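Local atomic coordinates of structural polyprotein, VP1 (PDB entry 5CDD), a protein that probably serves as a structural building block of the viral capsid, being one of the coat proteins of the structural polyprotein of a honeybee virus. Residues 92-97 with 180-185; 110-115 with 166-171; 117-122 with 160-165. One frame throughout, in Å; residues are numbered along the deposited sequence.

Overall arrangement
The three contacts lie in one jelly-roll β-sandwich, the fold of picornavirus-like coat proteins. Contact 1 joins strands βD and βI of one sheet, contact 2 joins strands βE and βH of the other, and contact 3 ties the loops that follow βE and precede βH. The centres of contacts 1 and 2 are about 12 Å apart, and the sheets meet between them: F96 CG lies 3.6 Å from Y170 CE1. Contact 3 is about 13 Å from contact 2 and 19 Å from contact 1, centre to centre, with R117 NH2 3.3 Å from S166 O. Along the chain the contacts are nested, contact 3 inside contact 2 inside contact 1.

Contact 1. Residues 92-97 with 180-185; sequences RRYKFF and VARAGN
R93 and K95 exchange paired backbone hydrogen bonds with A183 and A181, joining strands βD and βI of the jelly roll in an antiparallel ladder at 162°. The bonds R93 N to A183 O (2.7 Å) and K95 N to A181 O (2.8 Å) are each answered by one in the reverse direction. Non-hydrogen-bonded pairs alternate with these, and at Y94 and R182 the side chains lie side by side, pointing the same way. Y94 CD2 reaches R182 CB at 3.8 Å, so the ring rests against the aliphatic root of the arginine. From a chi1 of 67°, which sets CG between backbone N and carbonyl carbon, the R182 chain runs on extended to D76 and D71, outside both segments; these carboxylates suit a buried arginine and probably offset the nearness of R92, whose NH1 is 4.6 Å from R182 NH1. F96 lies alongside V180, its CD2 3.8 Å from CG2, while CE2 faces the other methyl. On the face of R93 and K95 the alanine methyls project little, A181 CB meeting the F97 ring edge at CE1 (4.0 Å) and A183 packing on F46. N185 follows the end of its strand, and the extended R93 chain crosses it almost at a right angle, N185 CA sitting over one guanidinium face, 3.7 Å from NE. A water accepts from R93 NH1 and lies within bonding distance of G184 O; R93 also bonds E144 and the carbonyl of S1 in another polyprotein chain. K95, though buried, has its amine between E142 and D27 of another polyprotein chain. Strand 140-145 continues the sheet beside 92-97 and strand 47-55 beside 180-184, while helices 64-73 and 77-82 pack against the face of Y94 and R182.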
ATOM      1  N   ARG A  92      11.221  26.897 -23.374  1.00 26.74           N
ATOM      2  CA  ARG A  92      10.097  26.966 -24.303  1.00 27.59           C
ATOM      3  C   ARG A  92       9.757  25.592 -24.885  1.00 27.44           C
ATOM      4  O   ARG A  92      10.615  24.720 -24.987  1.00 29.09           O
ATOM      5  CB  ARG A  92      10.435  27.933 -25.438  1.00 27.77           C
ATOM      6  CG  ARG A  92      10.712  29.355 -24.975  1.00 30.33           C
ATOM      7  CD  ARG A  92      11.691  30.051 -25.900  1.00 34.53           C
ATOM      8  NE  ARG A  92      11.975  31.422 -25.482  1.00 39.14           N
ATOM      9  CZ  ARG A  92      11.135  32.443 -25.635  1.00 40.26           C
ATOM     10  NH1 ARG A  92       9.951  32.252 -26.202  1.00 42.01           N
ATOM     11  NH2 ARG A  92      11.482  33.656 -25.227  1.00 41.18           N
ATOM     12  N   ARG A  93       8.496  25.412 -25.266  1.00 26.61           N
ATOM     13  CA  ARG A  93       8.034  24.153 -25.843  1.00 25.18           C
ATOM     14  C   ARG A  93       7.385  24.385 -27.200  1.00 25.41           C
ATOM     15  O   ARG A  93       6.728  25.404 -27.418  1.00 25.34           O
ATOM     16  CB  ARG A  93       7.026  23.477 -24.909  1.00 23.91           C
ATOM     17  CG  ARG A  93       7.645  22.890 -23.656  1.00 23.71           C
ATOM     18  CD  ARG A  93       6.588  22.442 -22.666  1.00 22.90           C
ATOM     19  NE  ARG A  93       7.182  21.759 -21.521  1.00 24.99           N
ATOM     20  CZ  ARG A  93       6.526  21.468 -20.403  1.00 25.59           C
ATOM     21  NH1 ARG A  93       5.251  21.803 -20.279  1.00 24.41           N
ATOM     22  NH2 ARG A  93       7.142  20.842 -19.411  1.00 27.04           N
ATOM     23  N   TYR A  94       7.577  23.434 -28.109  1.00 25.94           N
ATOM     24  CA  TYR A  94       7.005  23.525 -29.448  1.00 25.85           C
ATOM     25  C   TYR A  94       6.399  22.197 -29.881  1.00 24.87           C
ATOM     26  O   TYR A  94       6.881  21.129 -29.503  1.00 25.77           O
ATOM     27  CB  TYR A  94       8.071  23.922 -30.477  1.00 26.37           C
ATOM     28  CG  TYR A  94       8.750  25.248 -30.225  1.00 27.96           C
ATOM     29  CD1 TYR A  94       9.857  25.339 -29.383  1.00 28.52           C
ATOM     30  CD2 TYR A  94       8.291  26.413 -30.838  1.00 28.57           C
ATOM     31  CE1 TYR A  94      10.495  26.562 -29.159  1.00 31.07           C
ATOM     32  CE2 TYR A  94       8.917  27.639 -30.621  1.00 30.75           C
ATOM     33  CZ  TYR A  94      10.019  27.706 -29.782  1.00 31.66           C
ATOM     34  OH  TYR A  94      10.641  28.917 -29.569  1.00 34.47           O
ATOM     35  N   LYS A  95       5.336  22.271 -30.671  1.00 24.95           N
ATOM     36  CA  LYS A  95       4.683  21.081 -31.197  1.00 25.61           C
ATOM     37  C   LYS A  95       4.440  21.310 -32.679  1.00 25.97           C
ATOM     38  O   LYS A  95       3.817  22.301 -33.069  1.00 25.96           O
ATOM     39  CB  LYS A  95       3.350  20.813 -30.489  1.00 23.38           C
ATOM     40  CG  LYS A  95       3.475  20.501 -29.011  1.00 23.96           C
ATOM     41  CD  LYS A  95       2.204  19.858 -28.474  1.00 23.65           C
ATOM     42  CE  LYS A  95       2.223  19.782 -26.954  1.00 24.50           C
ATOM     43  NZ  LYS A  95       3.470  19.154 -26.433  1.00 25.41           N
ATOM     44  N   PHE A  96       4.947  20.405 -33.506  1.00 26.56           N
ATOM     45  CA  PHE A  96       4.774  20.522 -34.945  1.00 26.08           C
ATOM     46  C   PHE A  96       3.857  19.420 -35.453  1.00 25.50           C
ATOM     47  O   PHE A  96       4.234  18.248 -35.472  1.00 25.63           O
ATOM     48  CB  PHE A  96       6.128  20.439 -35.656  1.00 27.04           C
ATOM     49  CG  PHE A  96       7.152  21.402 -35.126  1.00 29.75           C
ATOM     50  CD1 PHE A  96       7.872  21.109 -33.970  1.00 30.95           C
ATOM     51  CD2 PHE A  96       7.387  22.612 -35.774  1.00 31.53           C
ATOM     52  CE1 PHE A  96       8.814  22.008 -33.464  1.00 31.98           C
ATOM     53  CE2 PHE A  96       8.325  23.521 -35.276  1.00 32.49           C
ATOM     54  CZ  PHE A  96       9.041  23.217 -34.118  1.00 32.43           C
ATOM     55  N   PHE A  97       2.647  19.798 -35.852  1.00 25.76           N
ATOM     56  CA  PHE A  97       1.686  18.837 -36.372  1.00 25.85           C
ATOM     57  C   PHE A  97       1.870  18.739 -37.881  1.00 27.46           C
ATOM     58  O   PHE A  97       1.493  19.643 -38.625  1.00 29.16           O
ATOM     59  CB  PHE A  97       0.256  19.271 -36.052  1.00 23.30           C
ATOM     60  CG  PHE A  97      -0.008  19.465 -34.587  1.00 21.58           C
ATOM     61  CD1 PHE A  97       0.445  20.603 -33.928  1.00 21.03           C
ATOM     62  CD2 PHE A  97      -0.711  18.507 -33.863  1.00 20.95           C
ATOM     63  CE1 PHE A  97       0.200  20.788 -32.567  1.00 18.95           C
ATOM     64  CE2 PHE A  97      -0.960  18.682 -32.502  1.00 19.43           C
ATOM     65  CZ  PHE A  97      -0.504  19.824 -31.853  1.00 18.55           C
ATOM     66  N   VAL A 180       2.241  24.822 -36.417  1.00 28.89           N
ATOM     67  CA  VAL A 180       3.117  25.033 -35.277  1.00 28.32           C
ATOM     68  C   VAL A 180       2.397  25.662 -34.089  1.00 28.21           C
ATOM     69  O   VAL A 180       1.735  26.694 -34.218  1.00 28.46           O
ATOM     70  CB  VAL A 180       4.318  25.922 -35.665  1.00 27.66           C
ATOM     71  CG1 VAL A 180       5.294  26.014 -34.506  1.00 26.53           C
ATOM     72  CG2 VAL A 180       5.004  25.357 -36.897  1.00 27.02           C
ATOM     73  N   ALA A 181       2.530  25.022 -32.932  1.00 27.53           N
ATOM     74  CA  ALA A 181       1.921  25.503 -31.700  1.00 26.21           C
ATOM     75  C   ALA A 181       3.016  25.552 -30.643  1.00 26.29           C
ATOM     76  O   ALA A 181       3.836  24.640 -30.556  1.00 28.22           O
ATOM     77  CB  ALA A 181       0.812  24.563 -31.263  1.00 24.05           C
ATOM     78  N   ARG A 182       3.038  26.614 -29.843  1.00 26.16           N
ATOM     79  CA  ARG A 182       4.059  26.740 -28.812  1.00 26.55           C
ATOM     80  C   ARG A 182       3.511  27.119 -27.444  1.00 26.27           C
ATOM     81  O   ARG A 182       2.320  27.386 -27.279  1.00 26.30           O
ATOM     82  CB  ARG A 182       5.107  27.777 -29.221  1.00 27.97           C
ATOM     83  CG  ARG A 182       4.572  29.194 -29.280  1.00 28.55           C
ATOM     84  CD  ARG A 182       5.687  30.196 -29.499  1.00 29.75           C
ATOM     85  NE  ARG A 182       5.166  31.554 -29.613  1.00 31.61           N
ATOM     86  CZ  ARG A 182       5.920  32.633 -29.790  1.00 32.22           C
ATOM     87  NH1 ARG A 182       7.240  32.517 -29.871  1.00 31.92           N
ATOM     88  NH2 ARG A 182       5.353  33.829 -29.892  1.00 32.82           N
ATOM     89  N   ALA A 183       4.415  27.139 -26.472  1.00 26.35           N
ATOM     90  CA  ALA A 183       4.109  27.484 -25.090  1.00 26.27           C
ATOM     91  C   ALA A 183       5.445  27.497 -24.367  1.00 26.80           C
ATOM     92  O   ALA A 183       6.464  27.114 -24.942  1.00 28.15           O
ATOM     93  CB  ALA A 183       3.188  26.440 -24.472  1.00 24.30           C
ATOM     94  N   GLY A 184       5.454  27.949 -23.120  1.00 26.91           N
ATOM     95  CA  GLY A 184       6.695  27.966 -22.372  1.00 28.11           C
ATOM     96  C   GLY A 184       6.814  26.672 -21.593  1.00 28.25           C
ATOM     97  O   GLY A 184       5.822  25.965 -21.429  1.00 28.91           O
ATOM     98  N   ASN A 185       8.013  26.336 -21.128  1.00 28.86           N
ATOM     99  CA  ASN A 185       8.167  25.114 -20.351  1.00 29.51           C
ATOM    100  C   ASN A 185       7.607  25.416 -18.963  1.00 30.11           C
ATOM    101  O   ASN A 185       7.040  26.486 -18.748  1.00 30.08           O
ATOM    102  CB  ASN A 185       9.640  24.677 -20.299  1.00 29.60           C
ATOM    103  CG  ASN A 185      10.491  25.563 -19.422  1.00 30.77           C
ATOM    104  OD1 ASN A 185      10.157  26.721 -19.173  1.00 33.54           O
ATOM    105  ND2 ASN A 185      11.614  25.028 -18.963  1.00 31.49           N
TER
HETATM  106  O   HOH W   1       3.703  24.041 -21.294  1.00 20.11           O

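Contact 2. Residues 110-115 with 166-171; sequences IRSFLM and SSLMYF
Strands βE and βH form the middle of the four-stranded sheet of the jelly roll, and here R111, F113 and M115 pair with F171, M169 and S167 as antiparallel hydrogen-bonded pairs. F113 N gives a nearly straight bond to M169 O (2.9 Å, 167°) lying in the carbonyl plane, whereas the return bond from M169 N reaches F113 O from well above its plane. On the face carrying these residues, M169 extends with CG anti to its N (chi1 -179°) and then bends at chi3, which brings CE across to F113 CD2 at 3.7 Å. M115 crosses M169 at about a right angle, its CE 3.7 Å from the M169 sulfur. F113 and F171 lie side by side, with F171 CB at the edge of the F113 ring near CE2 (4.2 Å). R111 doubles back at chi2 and chi3, so that F113 CZ lies over a face of its guanidinium. On the other face L168 CD1 meets S112 CB at 3.9 Å, and I110 CG2 packs against the Y170 phenol; this face turns into the sandwich, toward strands 87-98 and 140-145. The unbranched methionines bend methyls onto a ring and a sulfur, contacts needing no directional bond. The cross-strand hydrogen bonds all run backbone to backbone, while apolar F113 and F171 suit packing on L300 of another polyprotein chain.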
ATOM      1  N   ILE A 110      11.809  13.917 -38.674  1.00 33.10           N
ATOM      2  CA  ILE A 110      12.026  15.271 -38.179  1.00 31.52           C
ATOM      3  C   ILE A 110      13.065  15.282 -37.064  1.00 31.14           C
ATOM      4  O   ILE A 110      12.953  14.534 -36.097  1.00 31.37           O
ATOM      5  CB  ILE A 110      10.718  15.874 -37.622  1.00 31.17           C
ATOM      6  CG1 ILE A 110       9.595  15.762 -38.660  1.00 29.53           C
ATOM      7  CG2 ILE A 110      10.947  17.319 -37.224  1.00 29.78           C
ATOM      8  CD1 ILE A 110       9.826  16.551 -39.925  1.00 29.03           C
ATOM      9  N   ARG A 111      14.073  16.135 -37.207  1.00 31.88           N
ATOM     10  CA  ARG A 111      15.136  16.265 -36.213  1.00 32.05           C
ATOM     11  C   ARG A 111      15.126  17.684 -35.653  1.00 31.51           C
ATOM     12  O   ARG A 111      14.919  18.647 -36.389  1.00 32.01           O
ATOM     13  CB  ARG A 111      16.505  16.001 -36.850  1.00 34.52           C
ATOM     14  CG  ARG A 111      16.728  14.590 -37.369  1.00 37.78           C
ATOM     15  CD  ARG A 111      17.132  13.638 -36.253  1.00 43.37           C
ATOM     16  NE  ARG A 111      18.456  13.925 -35.691  1.00 44.73           N
ATOM     17  CZ  ARG A 111      19.604  13.806 -36.354  1.00 44.71           C
ATOM     18  NH1 ARG A 111      19.613  13.407 -37.619  1.00 45.06           N
ATOM     19  NH2 ARG A 111      20.754  14.066 -35.743  1.00 42.97           N
ATOM     20  N   SER A 112      15.343  17.813 -34.349  1.00 31.15           N
ATOM     21  CA  SER A 112      15.387  19.125 -33.715  1.00 30.75           C
ATOM     22  C   SER A 112      16.631  19.202 -32.835  1.00 29.44           C
ATOM     23  O   SER A 112      16.954  18.258 -32.116  1.00 28.69           O
ATOM     24  CB  SER A 112      14.120  19.375 -32.886  1.00 31.15           C
ATOM     25  OG  SER A 112      13.926  18.365 -31.915  1.00 36.54           O
ATOM     26  N   PHE A 113      17.332  20.327 -32.909  1.00 28.72           N
ATOM     27  CA  PHE A 113      18.554  20.528 -32.140  1.00 28.22           C
ATOM     28  C   PHE A 113      18.492  21.837 -31.369  1.00 28.30           C
ATOM     29  O   PHE A 113      17.501  22.564 -31.422  1.00 27.77           O
ATOM     30  CB  PHE A 113      19.763  20.590 -33.080  1.00 28.04           C
ATOM     31  CG  PHE A 113      19.844  19.452 -34.054  1.00 27.35           C
ATOM     32  CD1 PHE A 113      20.523  18.283 -33.728  1.00 28.32           C
ATOM     33  CD2 PHE A 113      19.244  19.552 -35.305  1.00 26.82           C
ATOM     34  CE1 PHE A 113      20.605  17.228 -34.636  1.00 27.73           C
ATOM     35  CE2 PHE A 113      19.318  18.506 -36.218  1.00 26.72           C
ATOM     36  CZ  PHE A 113      20.000  17.341 -35.883  1.00 27.23           C
ATOM     37  N   LEU A 114      19.572  22.128 -30.654  1.00 29.23           N
ATOM     38  CA  LEU A 114      19.687  23.368 -29.904  1.00 29.98           C
ATOM     39  C   LEU A 114      20.623  24.270 -30.693  1.00 31.80           C
ATOM     40  O   LEU A 114      21.381  23.803 -31.545  1.00 31.38           O
ATOM     41  CB  LEU A 114      20.290  23.128 -28.518  1.00 28.05           C
ATOM     42  CG  LEU A 114      19.417  22.564 -27.400  1.00 27.08           C
ATOM     43  CD1 LEU A 114      20.262  22.410 -26.146  1.00 25.71           C
ATOM     44  CD2 LEU A 114      18.243  23.491 -27.135  1.00 25.75           C
ATOM     45  N   MET A 115      20.564  25.563 -30.408  1.00 33.71           N
ATOM     46  CA  MET A 115      21.431  26.518 -31.072  1.00 35.49           C
ATOM     47  C   MET A 115      21.250  27.877 -30.424  1.00 33.44           C
ATOM     48  O   MET A 115      20.137  28.276 -30.098  1.00 33.93           O
ATOM     49  CB  MET A 115      21.121  26.583 -32.567  1.00 40.24           C
ATOM     50  CG  MET A 115      19.829  27.268 -32.919  1.00 48.14           C
ATOM     51  SD  MET A 115      20.217  28.686 -33.944  1.00 63.04           S
ATOM     52  CE  MET A 115      20.716  27.878 -35.470  1.00 59.00           C
ATOM     53  N   SER A 166      19.802  29.676 -25.180  1.00 33.42           N
ATOM     54  CA  SER A 166      19.568  28.652 -26.192  1.00 32.92           C
ATOM     55  C   SER A 166      18.262  28.809 -26.958  1.00 32.03           C
ATOM     56  O   SER A 166      17.311  29.422 -26.480  1.00 31.13           O
ATOM     57  CB  SER A 166      19.619  27.269 -25.541  1.00 33.76           C
ATOM     58  OG  SER A 166      18.747  27.218 -24.418  1.00 35.82           O
ATOM     59  N   SER A 167      18.238  28.245 -28.159  1.00 31.84           N
ATOM     60  CA  SER A 167      17.069  28.299 -29.022  1.00 30.71           C
ATOM     61  C   SER A 167      16.926  26.956 -29.735  1.00 29.93           C
ATOM     62  O   SER A 167      17.757  26.064 -29.563  1.00 29.19           O
ATOM     63  CB  SER A 167      17.222  29.434 -30.042  1.00 30.87           C
ATOM     64  OG  SER A 167      16.099  29.508 -30.899  1.00 35.74           O
ATOM     65  N   LEU A 168      15.873  26.811 -30.529  1.00 29.59           N
ATOM     66  CA  LEU A 168      15.639  25.567 -31.250  1.00 29.19           C
ATOM     67  C   LEU A 168      16.004  25.662 -32.732  1.00 29.34           C
ATOM     68  O   LEU A 168      15.918  26.728 -33.346  1.00 29.29           O
ATOM     69  CB  LEU A 168      14.167  25.164 -31.126  1.00 28.43           C
ATOM     70  CG  LEU A 168      13.764  23.837 -31.768  1.00 27.58           C
ATOM     71  CD1 LEU A 168      14.258  22.699 -30.894  1.00 29.65           C
ATOM     72  CD2 LEU A 168      12.255  23.767 -31.922  1.00 27.92           C
ATOM     73  N   MET A 169      16.423  24.534 -33.296  1.00 29.49           N
ATOM     74  CA  MET A 169      16.765  24.459 -34.708  1.00 30.40           C
ATOM     75  C   MET A 169      16.016  23.269 -35.299  1.00 31.08           C
ATOM     76  O   MET A 169      16.146  22.144 -34.825  1.00 30.82           O
ATOM     77  CB  MET A 169      18.268  24.280 -34.899  1.00 31.21           C
ATOM     78  CG  MET A 169      18.669  24.223 -36.360  1.00 33.21           C
ATOM     79  SD  MET A 169      20.437  24.339 -36.597  1.00 39.25           S
ATOM     80  CE  MET A 169      20.942  22.642 -36.276  1.00 38.43           C
ATOM     81  N   TYR A 170      15.237  23.532 -36.342  1.00 32.03           N
ATOM     82  CA  TYR A 170      14.423  22.512 -36.990  1.00 32.86           C
ATOM     83  C   TYR A 170      15.094  21.892 -38.214  1.00 33.32           C
ATOM     84  O   TYR A 170      15.889  22.536 -38.891  1.00 33.76           O
ATOM     85  CB  TYR A 170      13.096  23.140 -37.403  1.00 34.68           C
ATOM     86  CG  TYR A 170      11.971  22.162 -37.586  1.00 36.87           C
ATOM     87  CD1 TYR A 170      11.411  21.510 -36.491  1.00 37.99           C
ATOM     88  CD2 TYR A 170      11.449  21.901 -38.851  1.00 37.81           C
ATOM     89  CE1 TYR A 170      10.354  20.623 -36.648  1.00 41.43           C
ATOM     90  CE2 TYR A 170      10.393  21.015 -39.023  1.00 40.12           C
ATOM     91  CZ  TYR A 170       9.848  20.379 -37.917  1.00 42.06           C
ATOM     92  OH  TYR A 170       8.799  19.502 -38.072  1.00 45.45           O
ATOM     93  N   PHE A 171      14.762  20.637 -38.499  1.00 33.72           N
ATOM     94  CA  PHE A 171      15.328  19.951 -39.651  1.00 34.37           C
ATOM     95  C   PHE A 171      14.503  18.750 -40.096  1.00 35.28           C
ATOM     96  O   PHE A 171      13.935  18.033 -39.280  1.00 36.08           O
ATOM     97  CB  PHE A 171      16.751  19.475 -39.356  1.00 34.76           C
ATOM     98  CG  PHE A 171      17.386  18.747 -40.508  1.00 36.90           C
ATOM     99  CD1 PHE A 171      17.947  19.452 -41.569  1.00 38.12           C
ATOM    100  CD2 PHE A 171      17.363  17.357 -40.566  1.00 37.28           C
ATOM    101  CE1 PHE A 171      18.474  18.785 -42.671  1.00 38.00           C
ATOM    102  CE2 PHE A 171      17.887  16.679 -41.667  1.00 38.55           C
ATOM    103  CZ  PHE A 171      18.443  17.396 -42.722  1.00 37.93           C
TER

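Contact 3. Residues 117-122 with 160-165; sequences RNYSAD and SDKGYD
R117 and D165 begin the backbone link between the E-F and G-H loops of the jelly roll, with R117 N bonding D165 O (2.9 Å, 173°) and G163 N bonding R117 O (2.9 Å). Both loops lack regular structure, and each turns through a residue of positive phi, N118 and G163, two residue types that tolerate it well. R117 carries the charged part. Its CG is anti to the backbone N (chi1 -173°), and a bend at chi3 turns NE to D165 OD2, 2.8 Å away. This salt bridge is almost straight: the oxygen lies in the guanidinium plane, while NE approaches from the syn side, 29° out of the carboxylate plane. Y88 OH also bonds D165 OD2; R117 and Y88 probably favour the charged carboxylate, while the nearby D161 carboxylate works against it. N118 adds two more bonds, one from its side chain and one from its backbone. Its amide ND2 donates to D161 O at 2.7 Å, tilted out of the amide plane, and its backbone O accepts a longer bond from K162 NZ (3.3 Å). The flexible lysine suits this role, for a bend at chi2 brings back a chain whose CB leads away. It crosses Y119 at about a right angle, K162 CE lying 4.0 Å from Y119 CE1. Next to it, glycine with only hydrogens on its alpha carbon admits the tyrosine closely: G163 CA lies 3.7 Å from Y119 CE1.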
ATOM      1  N   ARG A 117      20.503  31.499 -29.468  1.00 31.22           N
ATOM      2  CA  ARG A 117      19.482  32.382 -30.001  1.00 32.28           C
ATOM      3  C   ARG A 117      20.069  33.397 -30.973  1.00 34.05           C
ATOM      4  O   ARG A 117      21.073  34.045 -30.684  1.00 34.98           O
ATOM      5  CB  ARG A 117      18.769  33.101 -28.859  1.00 31.01           C
ATOM      6  CG  ARG A 117      17.578  33.929 -29.294  1.00 31.23           C
ATOM      7  CD  ARG A 117      16.754  34.335 -28.091  1.00 33.03           C
ATOM      8  NE  ARG A 117      16.176  33.170 -27.433  1.00 34.79           N
ATOM      9  CZ  ARG A 117      15.270  32.377 -27.995  1.00 37.12           C
ATOM     10  NH1 ARG A 117      14.840  32.629 -29.223  1.00 38.20           N
ATOM     11  NH2 ARG A 117      14.794  31.330 -27.332  1.00 37.17           N
ATOM     12  N   ASN A 118      19.433  33.509 -32.135  1.00 36.02           N
ATOM     13  CA  ASN A 118      19.836  34.435 -33.186  1.00 35.94           C
ATOM     14  C   ASN A 118      21.095  34.066 -33.957  1.00 36.35           C
ATOM     15  O   ASN A 118      21.705  34.918 -34.601  1.00 38.09           O
ATOM     16  CB  ASN A 118      19.965  35.849 -32.627  1.00 35.15           C
ATOM     17  CG  ASN A 118      18.643  36.394 -32.133  1.00 36.84           C
ATOM     18  OD1 ASN A 118      17.647  36.401 -32.860  1.00 36.94           O
ATOM     19  ND2 ASN A 118      18.624  36.856 -30.889  1.00 37.45           N
ATOM     20  N   TYR A 119      21.486  32.800 -33.883  1.00 36.13           N
ATOM     21  CA  TYR A 119      22.643  32.311 -34.625  1.00 35.30           C
ATOM     22  C   TYR A 119      22.058  31.788 -35.931  1.00 36.43           C
ATOM     23  O   TYR A 119      20.861  31.506 -36.005  1.00 36.75           O
ATOM     24  CB  TYR A 119      23.311  31.153 -33.883  1.00 34.17           C
ATOM     25  CG  TYR A 119      24.527  31.516 -33.059  1.00 33.20           C
ATOM     26  CD1 TYR A 119      24.515  32.611 -32.194  1.00 33.68           C
ATOM     27  CD2 TYR A 119      25.675  30.723 -33.101  1.00 32.04           C
ATOM     28  CE1 TYR A 119      25.619  32.903 -31.384  1.00 32.93           C
ATOM     29  CE2 TYR A 119      26.781  31.003 -32.299  1.00 32.61           C
ATOM     30  CZ  TYR A 119      26.748  32.092 -31.443  1.00 33.31           C
ATOM     31  OH  TYR A 119      27.839  32.355 -30.640  1.00 31.97           O
ATOM     32  N   SER A 120      22.881  31.666 -36.966  1.00 37.10           N
ATOM     33  CA  SER A 120      22.385  31.143 -38.233  1.00 37.84           C
ATOM     34  C   SER A 120      22.776  29.673 -38.334  1.00 38.30           C
ATOM     35  O   SER A 120      23.820  29.262 -37.832  1.00 38.28           O
ATOM     36  CB  SER A 120      22.955  31.933 -39.413  1.00 37.62           C
ATOM     37  OG  SER A 120      24.368  31.931 -39.400  1.00 41.98           O
ATOM     38  N   ALA A 121      21.927  28.883 -38.978  1.00 40.27           N
ATOM     39  CA  ALA A 121      22.166  27.454 -39.124  1.00 41.55           C
ATOM     40  C   ALA A 121      23.575  27.097 -39.587  1.00 43.34           C
ATOM     41  O   ALA A 121      24.090  26.029 -39.257  1.00 44.26           O
ATOM     42  CB  ALA A 121      21.143  26.860 -40.083  1.00 40.77           C
ATOM     43  N   ASP A 122      24.201  27.992 -40.341  1.00 45.66           N
ATOM     44  CA  ASP A 122      25.538  27.735 -40.863  1.00 47.67           C
ATOM     45  C   ASP A 122      26.692  28.070 -39.920  1.00 46.98           C
ATOM     46  O   ASP A 122      27.857  27.897 -40.281  1.00 47.57           O
ATOM     47  CB  ASP A 122      25.718  28.475 -42.193  1.00 50.95           C
ATOM     48  CG  ASP A 122      25.407  29.955 -42.084  1.00 55.15           C
ATOM     49  OD1 ASP A 122      26.211  30.691 -41.470  1.00 57.12           O
ATOM     50  OD2 ASP A 122      24.354  30.382 -42.608  1.00 57.18           O
ATOM     51  N   SER A 160      19.973  43.136 -28.825  1.00 51.33           N
ATOM     52  CA  SER A 160      21.372  42.804 -28.570  1.00 53.39           C
ATOM     53  C   SER A 160      21.623  41.341 -28.208  1.00 53.87           C
ATOM     54  O   SER A 160      22.775  40.915 -28.110  1.00 54.93           O
ATOM     55  CB  SER A 160      21.927  43.697 -27.456  1.00 55.36           C
ATOM     56  OG  SER A 160      21.268  43.456 -26.224  1.00 56.87           O
ATOM     57  N   ASP A 161      20.555  40.572 -28.010  1.00 54.18           N
ATOM     58  CA  ASP A 161      20.700  39.161 -27.660  1.00 54.27           C
ATOM     59  C   ASP A 161      21.359  38.394 -28.798  1.00 54.21           C
ATOM     60  O   ASP A 161      20.724  38.099 -29.811  1.00 55.62           O
ATOM     61  CB  ASP A 161      19.337  38.529 -27.362  1.00 53.61           C
ATOM     62  CG  ASP A 161      19.455  37.118 -26.794  1.00 52.58           C
ATOM     63  OD1 ASP A 161      20.282  36.325 -27.293  1.00 49.86           O
ATOM     64  OD2 ASP A 161      18.706  36.799 -25.850  1.00 54.32           O
ATOM     65  N   LYS A 162      22.635  38.072 -28.633  1.00 53.02           N
ATOM     66  CA  LYS A 162      23.355  37.323 -29.652  1.00 52.10           C
ATOM     67  C   LYS A 162      23.981  36.081 -29.046  1.00 50.35           C
ATOM     68  O   LYS A 162      25.159  36.075 -28.693  1.00 50.42           O
ATOM     69  CB  LYS A 162      24.443  38.186 -30.291  1.00 53.81           C
ATOM     70  CG  LYS A 162      25.310  37.445 -31.310  1.00 56.89           C
ATOM     71  CD  LYS A 162      24.537  37.042 -32.559  1.00 56.32           C
ATOM     72  CE  LYS A 162      25.432  36.274 -33.521  1.00 57.07           C
ATOM     73  NZ  LYS A 162      24.769  36.002 -34.823  1.00 57.49           N
ATOM     74  N   GLY A 163      23.180  35.029 -28.925  1.00 47.99           N
ATOM     75  CA  GLY A 163      23.672  33.785 -28.368  1.00 44.82           C
ATOM     76  C   GLY A 163      23.796  33.804 -26.859  1.00 43.48           C
ATOM     77  O   GLY A 163      24.654  33.122 -26.307  1.00 43.02           O
ATOM     78  N   TYR A 164      22.950  34.582 -26.187  1.00 42.77           N
ATOM     79  CA  TYR A 164      22.989  34.655 -24.728  1.00 42.08           C
ATOM     80  C   TYR A 164      22.315  33.432 -24.117  1.00 40.12           C
ATOM     81  O   TYR A 164      22.758  32.908 -23.094  1.00 39.98           O
ATOM     82  CB  TYR A 164      22.293  35.922 -24.222  1.00 45.19           C
ATOM     83  CG  TYR A 164      23.003  37.207 -24.594  1.00 48.84           C
ATOM     84  CD1 TYR A 164      24.396  37.256 -24.679  1.00 50.73           C
ATOM     85  CD2 TYR A 164      22.286  38.383 -24.830  1.00 49.45           C
ATOM     86  CE1 TYR A 164      25.061  38.441 -24.992  1.00 53.58           C
ATOM     87  CE2 TYR A 164      22.941  39.577 -25.142  1.00 52.09           C
ATOM     88  CZ  TYR A 164      24.327  39.599 -25.223  1.00 54.19           C
ATOM     89  OH  TYR A 164      24.981  40.773 -25.533  1.00 55.64           O
ATOM     90  N   ASP A 165      21.234  32.991 -24.752  1.00 38.34           N
ATOM     91  CA  ASP A 165      20.491  31.825 -24.304  1.00 35.62           C
ATOM     92  C   ASP A 165      20.286  30.876 -25.479  1.00 34.39           C
ATOM     93  O   ASP A 165      20.560  31.224 -26.630  1.00 33.23           O
ATOM     94  CB  ASP A 165      19.145  32.253 -23.710  1.00 36.79           C
ATOM     95  CG  ASP A 165      18.286  33.017 -24.698  1.00 38.57           C
ATOM     96  OD1 ASP A 165      18.806  33.951 -25.344  1.00 39.83           O
ATOM     97  OD2 ASP A 165      17.088  32.689 -24.819  1.00 39.16           O
TER